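Local atomic coordinates of adhesion G-protein coupled receptor G6 (Danio rerio, PDB entry 6V55), a protein that acts as an adhesion G-protein coupled receptor linked to myelination, with a multidomain, calcium-binding extracellular region that probably takes part in cell adhesion. Residues A145-F150 and C212-K217; S173-E178 and L186-S191; L275-M280 and G294-W299. All coordinates share one frame; numbering follows the deposited sequence.

All three contacts lie in the pentraxin-like domain, a sandwich of two antiparallel sheets. From the N terminus, strand 145-150 comes first, and interaction 1 closes a long loop when 212-217 pairs with it within one sheet. Interaction 2 is nested inside that loop: 173-178 pairs with 186-191 as a short hairpin of the other sheet. The two touch across the core, where Phe146 meets Leu175 and Leu213 meets Phe177. Interaction 3 follows in series, 275-280 with 294-299 closing a short loop that contains helix 282-286. Its strand lies on the other side of 145-150, and Thr147 bonds to Trp276 and His278, whereas interactions 2 and 3 do not touch, their centres about 17 Å apart.

Interaction 1 (A145-F150 and C212-K217); sequences AFTVCF and CLTWTK
Trp215 meets Phe146 through CB, CD2 and CE3. Its CB stands over one face of the Phe146 ring, 4.0 Å from the ring centroid, a CH-pi contact. Because CG lies anti to the backbone N (chi1 173°), the indole is carried onward past the phenyl ring, and CD2 passes near Phe146 CE2. Farther along, Trp215 CE3 comes to 3.5 Å from Phe146 CE2, the ring planes inclined at 38°, and CZ3 ends near the backbone N of Ala145. On the pyrrole side NE1 is hydrogen-bonded to Ser238 OG, which satisfies the one polar atom of a large buried side chain.

The backbones that carry these rings run antiparallel in regular register. Phe146 with Trp215 and Val148 with Leu213 are hydrogen-bonded pairs; in the latter, Leu213 N to Val148 O spans 2.8 Å and is almost straight (171°). Val148 and Leu213 stand side by side, CG1 to CB at 3.8 Å, continuing the apolar face that the rings begin. Beta-branched Val148 and aromatic Phe146 and Trp215 suit such an extended backbone, and Leu213 adds a longer aliphatic group reaching into the core. On the other face, in a non-hydrogen-bonded pair, Cys149 SG and Cys212 SG are 3.5 Å apart, too far for a disulfide, and pack as small apolar groups. Thr147 lies alongside Thr214, OG1 to CG2 at 3.7 Å, and Thr147 OG1 is also hydrogen-bonded to His278 O.

In the pentraxin-like sandwich both strands sit inside one sheet, flanked by strands 268-276 and 221-226. The face bearing Phe146, Val148, Leu213 and Trp215 looks into the core toward strand 173-180, whereas the face with Thr147, Cys149 and Thr214 is covered by Trp276, Ala279 and Leu288.

Interaction 2 (S173-E178 and L186-S191); sequences SILAFE and LFIGAS
The ring of Phe187 meets Ser173 with its edge: Ser173 O lies in the ring plane, 3.6 Å from Phe187 CE2, where the slightly positive ring hydrogens suit a carbonyl oxygen. Tyr192 adds an edge-to-face ring partner from beyond the turn. Obliquely to the Phe187 ring sits the methyl of Ala176, whose CB is 4.1 Å from Phe187 CB; the small residue fits beside its bulky cross-strand neighbour. The Phe177 ring is approached obliquely by Leu186 CD2.

These residues belong to a beta hairpin, strands 173-180 and 185-188, in one of the two antiparallel sheets of the pentraxin-like sandwich. Ala176 and Phe187 are a hydrogen-bonded pair, bound both ways, with Phe187 N to Ala176 O at 2.7 Å. Leu175 and Ile188 form a non-hydrogen-bonded pair on the face turned to the core. With its CG anti to the backbone N (chi1 179°), Leu175 brings CD1 toward the partner strand, alongside Ile188 and 3.8 Å from Ile188 CG1, and Phe177 CB touches Leu186 CD2 at 4.0 Å. Phe146, Phe150 and Trp215 of the opposite sheet close over this row of aliphatic and aromatic side chains.

At the open end of the ladder the pairing is less regular. Ile174 and Leu175 both face Leu166 of strand 161-167, a classic beta bulge, and Ile174 O accepts a bond from Gly189 N. Gly189 has a positive phi of 65°, a conformation that favours glycine as the chain leaves its strand. The carbonyl just before it, Ile188 O, is gripped twice by one residue, receiving Ser191 N at 2.9 Å and Ser191 OG at 2.8 Å.

Interaction 3 (L275-M280 and G294-W299); sequences LWDHAM and GNVVDW
Bare backbone, rather than a side chain, lies across one face of the Trp276 indole. Gly294 CA sits 4.2 Å from the centroid of the five-membered ring, a CH-pi contact, and Asn295 N hovers over the same face toward its rim. Trp276 CG, anti to its carbonyl carbon (chi1 -75°), sets the ring against this backbone. Glycine suits position 294 because a side chain would run into Val297 O and press on Leu275 N. Met280 CE covers the centre of the opposite face, 3.5 Å above the plane.

The Asn295 side chain crosses the indole at about a right angle, its CB 3.5 Å from Trp276 CD1. Its amide reaches on to the edge of the His278 ring, where ND2 and CE1 are 3.5 Å apart with the two planes 81° to one another.

One residue before the tryptophan, Leu275 is faced by two successive residues, Val296 and Val297, which fits a classic beta bulge. Val296 N gives Leu275 O a nearly straight bond of 3.0 Å (172°), and Val297 O accepts from Leu275 N at 2.9 Å. The last part of strand 268-276 of the pentraxin-like sandwich is met here by the irregular chain that follows helix 282-286. Leu275 CB packs at 4.0 Å on Val297 CB, and the Leu275 side chain also touches Phe146 and Val148 of strand 145-154; branched aliphatic residues fill this buried seam.

The bend itself is tied internally, as Gly294 N donates to Asp298 OD1 at 2.8 Å from above the carboxylate plane, and Asp298 OD2 forms a salt bridge with Arg118.

Interaction 1 (A145-F150 and C212-K217)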
ATOM      1  N   ALA A 145     -27.844  38.697  28.290  1.00 35.39           N
ATOM      2  CA  ALA A 145     -27.956  38.835  26.846  1.00 35.04           C
ATOM      3  C   ALA A 145     -27.477  37.541  26.195  1.00 46.19           C
ATOM      4  O   ALA A 145     -26.550  36.895  26.689  1.00 34.01           O
ATOM      5  CB  ALA A 145     -27.147  40.017  26.293  1.00 34.82           C
ATOM      6  N   PHE A 146     -28.120  37.159  25.088  1.00 46.69           N
ATOM      7  CA  PHE A 146     -27.716  35.971  24.345  1.00 33.59           C
ATOM      8  C   PHE A 146     -28.108  36.103  22.878  1.00 40.90           C
ATOM      9  O   PHE A 146     -29.062  36.801  22.534  1.00 37.78           O
ATOM     10  CB  PHE A 146     -28.305  34.656  24.931  1.00 33.73           C
ATOM     11  CG  PHE A 146     -29.837  34.564  24.954  1.00 34.35           C
ATOM     12  CD1 PHE A 146     -30.578  34.145  23.842  1.00 34.24           C
ATOM     13  CD2 PHE A 146     -30.522  34.758  26.137  1.00 35.02           C
ATOM     14  CE1 PHE A 146     -31.955  34.056  23.886  1.00 34.82           C
ATOM     15  CE2 PHE A 146     -31.918  34.641  26.181  1.00 35.60           C
ATOM     16  CZ  PHE A 146     -32.616  34.294  25.059  1.00 35.50           C
ATOM     17  N   THR A 147     -27.430  35.320  22.036  1.00 40.34           N
ATOM     18  CA  THR A 147     -27.903  34.968  20.700  1.00 33.40           C
ATOM     19  C   THR A 147     -27.939  33.453  20.601  1.00 32.08           C
ATOM     20  O   THR A 147     -26.935  32.799  20.888  1.00 31.63           O
ATOM     21  CB  THR A 147     -26.991  35.518  19.603  1.00 31.86           C
ATOM     22  OG1 THR A 147     -26.863  36.939  19.744  1.00 37.41           O
ATOM     23  CG2 THR A 147     -27.550  35.180  18.229  1.00 31.63           C
ATOM     24  N   VAL A 148     -29.079  32.886  20.223  1.00 32.32           N
ATOM     25  CA  VAL A 148     -29.169  31.459  19.935  1.00 34.98           C
ATOM     26  C   VAL A 148     -29.606  31.302  18.482  1.00 33.86           C
ATOM     27  O   VAL A 148     -30.540  31.976  18.039  1.00 32.12           O
ATOM     28  CB  VAL A 148     -30.103  30.716  20.923  1.00 32.51           C
ATOM     29  CG1 VAL A 148     -31.421  31.445  21.148  1.00 39.78           C
ATOM     30  CG2 VAL A 148     -30.378  29.280  20.486  1.00 32.23           C
ATOM     31  N   CYS A 149     -28.877  30.475  17.718  1.00 36.36           N
ATOM     32  CA  CYS A 149     -29.260  30.124  16.355  1.00 38.00           C
ATOM     33  C   CYS A 149     -29.273  28.620  16.172  1.00 39.92           C
ATOM     34  O   CYS A 149     -28.410  27.905  16.690  1.00 43.87           O
ATOM     35  CB  CYS A 149     -28.321  30.689  15.295  1.00 44.25           C
ATOM     36  SG  CYS A 149     -27.719  32.324  15.616  1.00 56.20           S
ATOM     37  N   PHE A 150     -30.219  28.157  15.379  1.00 39.63           N
ATOM     38  CA  PHE A 150     -30.280  26.755  15.016  1.00 41.40           C
ATOM     39  C   PHE A 150     -30.976  26.673  13.670  1.00 43.17           C
ATOM     40  O   PHE A 150     -31.466  27.675  13.144  1.00 44.62           O
ATOM     41  CB  PHE A 150     -30.991  25.908  16.094  1.00 42.50           C
ATOM     42  CG  PHE A 150     -32.266  26.511  16.615  1.00 43.04           C
ATOM     43  CD1 PHE A 150     -32.260  27.333  17.743  1.00 42.74           C
ATOM     44  CD2 PHE A 150     -33.473  26.229  15.995  1.00 43.71           C
ATOM     45  CE1 PHE A 150     -33.433  27.891  18.212  1.00 43.79           C
ATOM     46  CE2 PHE A 150     -34.649  26.771  16.459  1.00 44.81           C
ATOM     47  CZ  PHE A 150     -34.629  27.611  17.570  1.00 46.44           C
ATOM     48  N   CYS A 212     -32.593  32.646  14.200  1.00 57.98           N
ATOM     49  CA  CYS A 212     -31.817  33.246  15.278  1.00 55.81           C
ATOM     50  C   CYS A 212     -32.734  34.004  16.219  1.00 51.35           C
ATOM     51  O   CYS A 212     -33.651  34.700  15.776  1.00 54.52           O
ATOM     52  CB  CYS A 212     -30.767  34.211  14.756  1.00 59.61           C
ATOM     53  SG  CYS A 212     -29.999  33.650  13.247  1.00 68.50           S
ATOM     54  N   LEU A 213     -32.488  33.860  17.517  1.00 45.53           N
ATOM     55  CA  LEU A 213     -33.203  34.598  18.546  1.00 40.74           C
ATOM     56  C   LEU A 213     -32.180  35.361  19.372  1.00 40.55           C
ATOM     57  O   LEU A 213     -31.178  34.778  19.791  1.00 40.59           O
ATOM     58  CB  LEU A 213     -34.022  33.645  19.425  1.00 34.31           C
ATOM     59  CG  LEU A 213     -34.971  32.714  18.646  1.00 38.59           C
ATOM     60  CD1 LEU A 213     -35.586  31.665  19.534  1.00 34.64           C
ATOM     61  CD2 LEU A 213     -36.075  33.518  17.936  1.00 40.20           C
ATOM     62  N   THR A 214     -32.398  36.670  19.568  1.00 39.35           N
ATOM     63  CA  THR A 214     -31.550  37.473  20.449  1.00 35.43           C
ATOM     64  C   THR A 214     -32.391  38.077  21.567  1.00 35.16           C
ATOM     65  O   THR A 214     -33.618  38.171  21.469  1.00 36.05           O
ATOM     66  CB  THR A 214     -30.770  38.610  19.716  1.00 34.08           C
ATOM     67  OG1 THR A 214     -31.618  39.752  19.483  1.00 34.61           O
ATOM     68  CG2 THR A 214     -30.139  38.129  18.405  1.00 33.34           C
ATOM     69  N   TRP A 215     -31.707  38.474  22.641  1.00 35.27           N
ATOM     70  CA  TRP A 215     -32.328  39.101  23.800  1.00 36.01           C
ATOM     71  C   TRP A 215     -31.259  39.906  24.511  1.00 35.95           C
ATOM     72  O   TRP A 215     -30.114  39.472  24.535  1.00 35.38           O
ATOM     73  CB  TRP A 215     -32.908  38.049  24.747  1.00 36.31           C
ATOM     74  CG  TRP A 215     -33.428  38.598  26.033  1.00 37.03           C
ATOM     75  CD1 TRP A 215     -34.553  39.351  26.207  1.00 37.73           C
ATOM     76  CD2 TRP A 215     -32.856  38.420  27.340  1.00 38.65           C
ATOM     77  NE1 TRP A 215     -34.726  39.642  27.535  1.00 38.28           N
ATOM     78  CE2 TRP A 215     -33.694  39.094  28.255  1.00 37.93           C
ATOM     79  CE3 TRP A 215     -31.720  37.754  27.824  1.00 36.66           C
ATOM     80  CZ2 TRP A 215     -33.433  39.125  29.627  1.00 38.24           C
ATOM     81  CZ3 TRP A 215     -31.462  37.787  29.187  1.00 36.97           C
ATOM     82  CH2 TRP A 215     -32.313  38.484  30.070  1.00 37.76           C
ATOM     83  N   THR A 216     -31.613  41.093  25.031  1.00 36.51           N
ATOM     84  CA  THR A 216     -30.840  41.759  26.081  1.00 38.40           C
ATOM     85  C   THR A 216     -31.755  42.085  27.250  1.00 37.46           C
ATOM     86  O   THR A 216     -32.929  42.403  27.058  1.00 37.97           O
ATOM     87  CB  THR A 216     -30.196  43.083  25.665  1.00 40.70           C
ATOM     88  OG1 THR A 216     -31.225  44.044  25.434  1.00 50.11           O
ATOM     89  CG2 THR A 216     -29.375  42.969  24.457  1.00 35.85           C
ATOM     90  N   LYS A 217     -31.201  42.043  28.467  1.00 38.71           N
ATOM     91  CA  LYS A 217     -31.976  42.433  29.641  1.00 38.89           C
ATOM     92  C   LYS A 217     -32.259  43.934  29.676  1.00 41.34           C
ATOM     93  O   LYS A 217     -33.368  44.347  30.062  1.00 39.52           O
ATOM     94  CB  LYS A 217     -31.234  42.007  30.911  1.00 38.33           C
ATOM     95  CG  LYS A 217     -32.037  42.122  32.181  1.00 39.09           C
ATOM     96  CD  LYS A 217     -31.136  42.093  33.363  1.00 39.07           C
ATOM     97  CE  LYS A 217     -31.953  42.190  34.601  1.00 45.01           C
ATOM     98  NZ  LYS A 217     -31.209  41.692  35.797  1.00 48.43           N
TER

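Interaction 2 (S173-E178 and L186-S191)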
ATOM      1  N   SER A 173     -37.372  25.628  34.909  1.00 49.22           N
ATOM      2  CA  SER A 173     -36.941  26.202  33.638  1.00 51.05           C
ATOM      3  C   SER A 173     -36.791  27.719  33.736  1.00 51.24           C
ATOM      4  O   SER A 173     -37.615  28.398  34.354  1.00 49.53           O
ATOM      5  CB  SER A 173     -37.932  25.854  32.524  1.00 49.75           C
ATOM      6  OG  SER A 173     -38.337  24.494  32.569  1.00 47.24           O
ATOM      7  N   ILE A 174     -35.717  28.243  33.141  1.00 50.46           N
ATOM      8  CA  ILE A 174     -35.463  29.679  33.138  1.00 44.75           C
ATOM      9  C   ILE A 174     -35.347  30.267  31.738  1.00 43.72           C
ATOM     10  O   ILE A 174     -35.482  31.490  31.583  1.00 47.24           O
ATOM     11  CB  ILE A 174     -34.207  30.036  33.961  1.00 38.14           C
ATOM     12  CG1 ILE A 174     -32.957  29.342  33.409  1.00 37.28           C
ATOM     13  CG2 ILE A 174     -34.424  29.732  35.431  1.00 38.66           C
ATOM     14  CD1 ILE A 174     -31.665  29.756  34.104  1.00 37.00           C
ATOM     15  N   LEU A 175     -35.078  29.467  30.716  1.00 37.40           N
ATOM     16  CA  LEU A 175     -35.124  29.913  29.333  1.00 37.07           C
ATOM     17  C   LEU A 175     -35.677  28.756  28.524  1.00 42.65           C
ATOM     18  O   LEU A 175     -35.242  27.617  28.715  1.00 44.84           O
ATOM     19  CB  LEU A 175     -33.750  30.333  28.798  1.00 36.36           C
ATOM     20  CG  LEU A 175     -33.778  30.796  27.332  1.00 36.01           C
ATOM     21  CD1 LEU A 175     -34.560  32.094  27.203  1.00 36.56           C
ATOM     22  CD2 LEU A 175     -32.401  30.909  26.712  1.00 35.24           C
ATOM     23  N   ALA A 176     -36.643  29.036  27.651  1.00 37.07           N
ATOM     24  CA  ALA A 176     -37.230  28.022  26.790  1.00 37.31           C
ATOM     25  C   ALA A 176     -37.818  28.673  25.546  1.00 39.82           C
ATOM     26  O   ALA A 176     -38.445  29.732  25.632  1.00 44.11           O
ATOM     27  CB  ALA A 176     -38.321  27.239  27.524  1.00 38.71           C
ATOM     28  N   PHE A 177     -37.628  28.034  24.394  1.00 37.07           N
ATOM     29  CA  PHE A 177     -38.301  28.440  23.165  1.00 38.46           C
ATOM     30  C   PHE A 177     -39.305  27.360  22.811  1.00 44.74           C
ATOM     31  O   PHE A 177     -38.927  26.246  22.446  1.00 46.76           O
ATOM     32  CB  PHE A 177     -37.325  28.652  22.018  1.00 35.59           C
ATOM     33  CG  PHE A 177     -37.963  29.174  20.761  1.00 36.72           C
ATOM     34  CD1 PHE A 177     -38.910  30.196  20.816  1.00 37.00           C
ATOM     35  CD2 PHE A 177     -37.601  28.659  19.524  1.00 37.50           C
ATOM     36  CE1 PHE A 177     -39.487  30.694  19.659  1.00 36.60           C
ATOM     37  CE2 PHE A 177     -38.174  29.154  18.356  1.00 39.12           C
ATOM     38  CZ  PHE A 177     -39.118  30.171  18.427  1.00 38.67           C
ATOM     39  N   GLU A 178     -40.583  27.689  22.916  1.00 48.06           N
ATOM     40  CA  GLU A 178     -41.618  26.692  22.724  1.00 48.67           C
ATOM     41  C   GLU A 178     -42.810  27.359  22.066  1.00 54.82           C
ATOM     42  O   GLU A 178     -43.107  28.524  22.335  1.00 60.85           O
ATOM     43  CB  GLU A 178     -42.011  26.059  24.058  1.00 45.54           C
ATOM     44  CG  GLU A 178     -42.153  27.085  25.141  1.00 50.32           C
ATOM     45  CD  GLU A 178     -42.666  26.501  26.422  1.00 55.86           C
ATOM     46  OE1 GLU A 178     -42.355  25.324  26.702  1.00 62.00           O
ATOM     47  OE2 GLU A 178     -43.376  27.223  27.154  1.00 53.58           O
ATOM     48  N   LEU A 186     -40.873  32.981  23.415  1.00 46.17           N
ATOM     49  CA  LEU A 186     -39.660  32.821  24.208  1.00 38.10           C
ATOM     50  C   LEU A 186     -40.051  32.942  25.672  1.00 40.19           C
ATOM     51  O   LEU A 186     -40.563  33.982  26.099  1.00 39.62           O
ATOM     52  CB  LEU A 186     -38.621  33.885  23.856  1.00 37.71           C
ATOM     53  CG  LEU A 186     -37.441  33.498  22.976  1.00 38.29           C
ATOM     54  CD1 LEU A 186     -36.503  34.681  22.849  1.00 36.61           C
ATOM     55  CD2 LEU A 186     -36.715  32.262  23.509  1.00 36.43           C
ATOM     56  N   PHE A 187     -39.836  31.889  26.433  1.00 38.69           N
ATOM     57  CA  PHE A 187     -40.088  31.925  27.862  1.00 39.26           C
ATOM     58  C   PHE A 187     -38.784  32.338  28.534  1.00 51.52           C
ATOM     59  O   PHE A 187     -37.812  31.582  28.483  1.00 50.33           O
ATOM     60  CB  PHE A 187     -40.553  30.553  28.328  1.00 39.38           C
ATOM     61  CG  PHE A 187     -40.723  30.442  29.793  1.00 39.91           C
ATOM     62  CD1 PHE A 187     -41.863  30.959  30.401  1.00 40.74           C
ATOM     63  CD2 PHE A 187     -39.755  29.803  30.571  1.00 39.58           C
ATOM     64  CE1 PHE A 187     -42.029  30.863  31.775  1.00 44.79           C
ATOM     65  CE2 PHE A 187     -39.896  29.707  31.938  1.00 40.07           C
ATOM     66  CZ  PHE A 187     -41.035  30.232  32.550  1.00 47.11           C
ATOM     67  N   ILE A 188     -38.734  33.526  29.155  1.00 50.54           N
ATOM     68  CA  ILE A 188     -37.508  33.987  29.816  1.00 39.07           C
ATOM     69  C   ILE A 188     -37.774  34.221  31.300  1.00 45.05           C
ATOM     70  O   ILE A 188     -38.615  35.052  31.666  1.00 47.26           O
ATOM     71  CB  ILE A 188     -36.921  35.255  29.177  1.00 38.85           C
ATOM     72  CG1 ILE A 188     -36.790  35.110  27.665  1.00 38.29           C
ATOM     73  CG2 ILE A 188     -35.536  35.490  29.733  1.00 38.45           C
ATOM     74  CD1 ILE A 188     -36.230  36.332  26.972  1.00 38.07           C
ATOM     75  N   GLY A 189     -37.002  33.535  32.147  1.00 43.84           N
ATOM     76  CA  GLY A 189     -37.151  33.605  33.591  1.00 44.68           C
ATOM     77  C   GLY A 189     -38.478  33.042  34.062  1.00 44.48           C
ATOM     78  O   GLY A 189     -38.616  31.838  34.323  1.00 42.35           O
ATOM     79  N   ALA A 190     -39.463  33.930  34.184  1.00 44.63           N
ATOM     80  CA  ALA A 190     -40.836  33.546  34.457  1.00 43.59           C
ATOM     81  C   ALA A 190     -41.815  34.224  33.520  1.00 45.45           C
ATOM     82  O   ALA A 190     -43.026  34.064  33.699  1.00 48.86           O
ATOM     83  CB  ALA A 190     -41.223  33.876  35.907  1.00 42.78           C
ATOM     84  N   SER A 191     -41.335  34.975  32.537  1.00 46.01           N
ATOM     85  CA  SER A 191     -42.186  35.759  31.657  1.00 46.93           C
ATOM     86  C   SER A 191     -42.288  35.094  30.292  1.00 44.17           C
ATOM     87  O   SER A 191     -41.554  34.161  29.967  1.00 41.05           O
ATOM     88  CB  SER A 191     -41.639  37.183  31.512  1.00 49.98           C
ATOM     89  OG  SER A 191     -40.302  37.156  31.024  1.00 52.04           O
TER

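Interaction 3 (L275-M280 and G294-W299)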
ATOM      1  N   LEU A 275     -24.893  29.050  20.774  1.00 34.66           N
ATOM      2  CA  LEU A 275     -25.267  30.034  21.790  1.00 30.67           C
ATOM      3  C   LEU A 275     -24.107  30.986  22.049  1.00 30.49           C
ATOM      4  O   LEU A 275     -22.949  30.566  22.082  1.00 33.13           O
ATOM      5  CB  LEU A 275     -25.671  29.345  23.100  1.00 31.07           C
ATOM      6  CG  LEU A 275     -26.171  30.158  24.297  1.00 31.78           C
ATOM      7  CD1 LEU A 275     -27.349  31.037  23.910  1.00 32.31           C
ATOM      8  CD2 LEU A 275     -26.554  29.197  25.395  1.00 32.07           C
ATOM      9  N   TRP A 276     -24.426  32.260  22.255  1.00 30.93           N
ATOM     10  CA  TRP A 276     -23.435  33.308  22.460  1.00 39.41           C
ATOM     11  C   TRP A 276     -23.784  34.152  23.681  1.00 37.59           C
ATOM     12  O   TRP A 276     -24.934  34.204  24.122  1.00 32.05           O
ATOM     13  CB  TRP A 276     -23.346  34.257  21.262  1.00 40.79           C
ATOM     14  CG  TRP A 276     -22.655  33.756  20.037  1.00 40.04           C
ATOM     15  CD1 TRP A 276     -21.357  33.998  19.663  1.00 40.22           C
ATOM     16  CD2 TRP A 276     -23.239  32.984  18.982  1.00 37.80           C
ATOM     17  NE1 TRP A 276     -21.095  33.403  18.450  1.00 37.43           N
ATOM     18  CE2 TRP A 276     -22.235  32.779  18.010  1.00 36.99           C
ATOM     19  CE3 TRP A 276     -24.518  32.444  18.761  1.00 36.97           C
ATOM     20  CZ2 TRP A 276     -22.468  32.052  16.842  1.00 38.00           C
ATOM     21  CZ3 TRP A 276     -24.754  31.726  17.590  1.00 31.86           C
ATOM     22  CH2 TRP A 276     -23.734  31.534  16.651  1.00 34.46           C
ATOM     23  N   ASP A 277     -22.765  34.886  24.150  1.00 41.96           N
ATOM     24  CA  ASP A 277     -22.780  35.734  25.339  1.00 37.67           C
ATOM     25  C   ASP A 277     -23.472  37.073  25.133  1.00 36.78           C
ATOM     26  O   ASP A 277     -23.831  37.732  26.114  1.00 36.64           O
ATOM     27  CB  ASP A 277     -21.343  36.018  25.762  1.00 39.06           C
ATOM     28  CG  ASP A 277     -20.974  35.333  27.032  1.00 47.68           C
ATOM     29  OD1 ASP A 277     -21.882  34.719  27.642  1.00 48.95           O
ATOM     30  OD2 ASP A 277     -19.780  35.417  27.425  1.00 53.04           O
ATOM     31  N   HIS A 278     -23.617  37.516  23.896  1.00 38.30           N
ATOM     32  CA  HIS A 278     -24.123  38.844  23.600  1.00 39.54           C
ATOM     33  C   HIS A 278     -25.254  38.715  22.601  1.00 43.10           C
ATOM     34  O   HIS A 278     -25.391  37.690  21.923  1.00 43.33           O
ATOM     35  CB  HIS A 278     -23.023  39.752  23.033  1.00 42.74           C
ATOM     36  CG  HIS A 278     -22.169  39.087  21.995  1.00 50.64           C
ATOM     37  ND1 HIS A 278     -21.098  38.277  22.317  1.00 53.02           N
ATOM     38  CD2 HIS A 278     -22.230  39.105  20.642  1.00 51.42           C
ATOM     39  CE1 HIS A 278     -20.540  37.823  21.210  1.00 51.84           C
ATOM     40  NE2 HIS A 278     -21.205  38.315  20.179  1.00 52.25           N
ATOM     41  N   ALA A 279     -26.073  39.758  22.518  1.00 45.96           N
ATOM     42  CA  ALA A 279     -27.084  39.829  21.477  1.00 42.23           C
ATOM     43  C   ALA A 279     -26.529  40.574  20.282  1.00 46.58           C
ATOM     44  O   ALA A 279     -25.981  41.673  20.423  1.00 43.53           O
ATOM     45  CB  ALA A 279     -28.344  40.518  21.954  1.00 34.16           C
ATOM     46  N   MET A 280     -26.711  39.987  19.105  1.00 50.64           N
ATOM     47  CA  MET A 280     -26.083  40.470  17.891  1.00 53.30           C
ATOM     48  C   MET A 280     -26.954  41.496  17.180  1.00 53.47           C
ATOM     49  O   MET A 280     -28.185  41.363  17.130  1.00 50.10           O
ATOM     50  CB  MET A 280     -25.800  39.299  16.957  1.00 55.12           C
ATOM     51  CG  MET A 280     -24.791  38.331  17.513  1.00 57.95           C
ATOM     52  SD  MET A 280     -24.025  37.393  16.192  1.00 62.10           S
ATOM     53  CE  MET A 280     -24.088  35.740  16.870  1.00 61.50           C
ATOM     54  N   GLY A 294     -19.932  28.853  18.254  1.00 54.25           N
ATOM     55  CA  GLY A 294     -20.731  29.448  19.308  1.00 47.18           C
ATOM     56  C   GLY A 294     -19.893  29.715  20.545  1.00 45.89           C
ATOM     57  O   GLY A 294     -19.065  28.903  20.948  1.00 49.94           O
ATOM     58  N   ASN A 295     -20.133  30.873  21.160  1.00 45.04           N
ATOM     59  CA  ASN A 295     -19.276  31.406  22.219  1.00 39.91           C
ATOM     60  C   ASN A 295     -19.410  30.670  23.534  1.00 37.20           C
ATOM     61  O   ASN A 295     -18.491  30.710  24.352  1.00 39.64           O
ATOM     62  CB  ASN A 295     -19.610  32.868  22.491  1.00 43.15           C
ATOM     63  CG  ASN A 295     -18.506  33.771  22.085  1.00 49.91           C
ATOM     64  OD1 ASN A 295     -17.482  33.310  21.560  1.00 54.88           O
ATOM     65  ND2 ASN A 295     -18.682  35.063  22.318  1.00 47.57           N
ATOM     66  N   VAL A 296     -20.571  30.102  23.798  1.00 39.34           N
ATOM     67  CA  VAL A 296     -20.815  29.299  24.981  1.00 29.73           C
ATOM     68  C   VAL A 296     -21.033  27.857  24.594  1.00 39.88           C
ATOM     69  O   VAL A 296     -20.354  26.961  25.091  1.00 42.31           O
ATOM     70  CB  VAL A 296     -22.013  29.847  25.782  1.00 30.52           C
ATOM     71  CG1 VAL A 296     -22.252  28.996  27.008  1.00 30.80           C
ATOM     72  CG2 VAL A 296     -21.776  31.300  26.142  1.00 30.82           C
ATOM     73  N   VAL A 297     -21.985  27.610  23.694  1.00 37.48           N
ATOM     74  CA  VAL A 297     -22.291  26.284  23.179  1.00 34.74           C
ATOM     75  C   VAL A 297     -22.120  26.341  21.665  1.00 34.98           C
ATOM     76  O   VAL A 297     -22.593  27.282  21.018  1.00 32.78           O
ATOM     77  CB  VAL A 297     -23.716  25.842  23.576  1.00 29.78           C
ATOM     78  CG1 VAL A 297     -24.025  24.482  23.053  1.00 29.51           C
ATOM     79  CG2 VAL A 297     -23.882  25.827  25.089  1.00 33.05           C
ATOM     80  N   ASP A 298     -21.406  25.365  21.110  1.00 38.84           N
ATOM     81  CA  ASP A 298     -21.222  25.217  19.673  1.00 38.53           C
ATOM     82  C   ASP A 298     -21.669  23.823  19.248  1.00 28.90           C
ATOM     83  O   ASP A 298     -21.714  22.893  20.061  1.00 27.49           O
ATOM     84  CB  ASP A 298     -19.751  25.461  19.287  1.00 43.38           C
ATOM     85  CG  ASP A 298     -19.543  25.607  17.791  1.00 47.88           C
ATOM     86  OD1 ASP A 298     -20.356  26.273  17.122  1.00 49.92           O
ATOM     87  OD2 ASP A 298     -18.557  25.036  17.279  1.00 53.13           O
ATOM     88  N   TRP A 299     -22.030  23.697  17.972  1.00 31.32           N
ATOM     89  CA  TRP A 299     -22.430  22.427  17.382  1.00 37.01           C
ATOM     90  C   TRP A 299     -21.202  21.607  17.047  1.00 42.89           C
ATOM     91  O   TRP A 299     -20.664  21.657  15.935  1.00 47.03           O
ATOM     92  CB  TRP A 299     -23.274  22.658  16.138  1.00 35.61           C
ATOM     93  CG  TRP A 299     -24.156  21.508  15.737  1.00 36.11           C
ATOM     94  CD1 TRP A 299     -24.136  20.866  14.536  1.00 34.00           C
ATOM     95  CD2 TRP A 299     -25.270  20.950  16.468  1.00 35.68           C
ATOM     96  NE1 TRP A 299     -25.123  19.913  14.490  1.00 32.46           N
ATOM     97  CE2 TRP A 299     -25.832  19.943  15.660  1.00 32.11           C
ATOM     98  CE3 TRP A 299     -25.815  21.174  17.739  1.00 39.44           C
ATOM     99  CZ2 TRP A 299     -26.905  19.161  16.077  1.00 34.22           C
ATOM    100  CZ3 TRP A 299     -26.901  20.400  18.149  1.00 38.94           C
ATOM    101  CH2 TRP A 299     -27.427  19.403  17.319  1.00 37.98           C
TER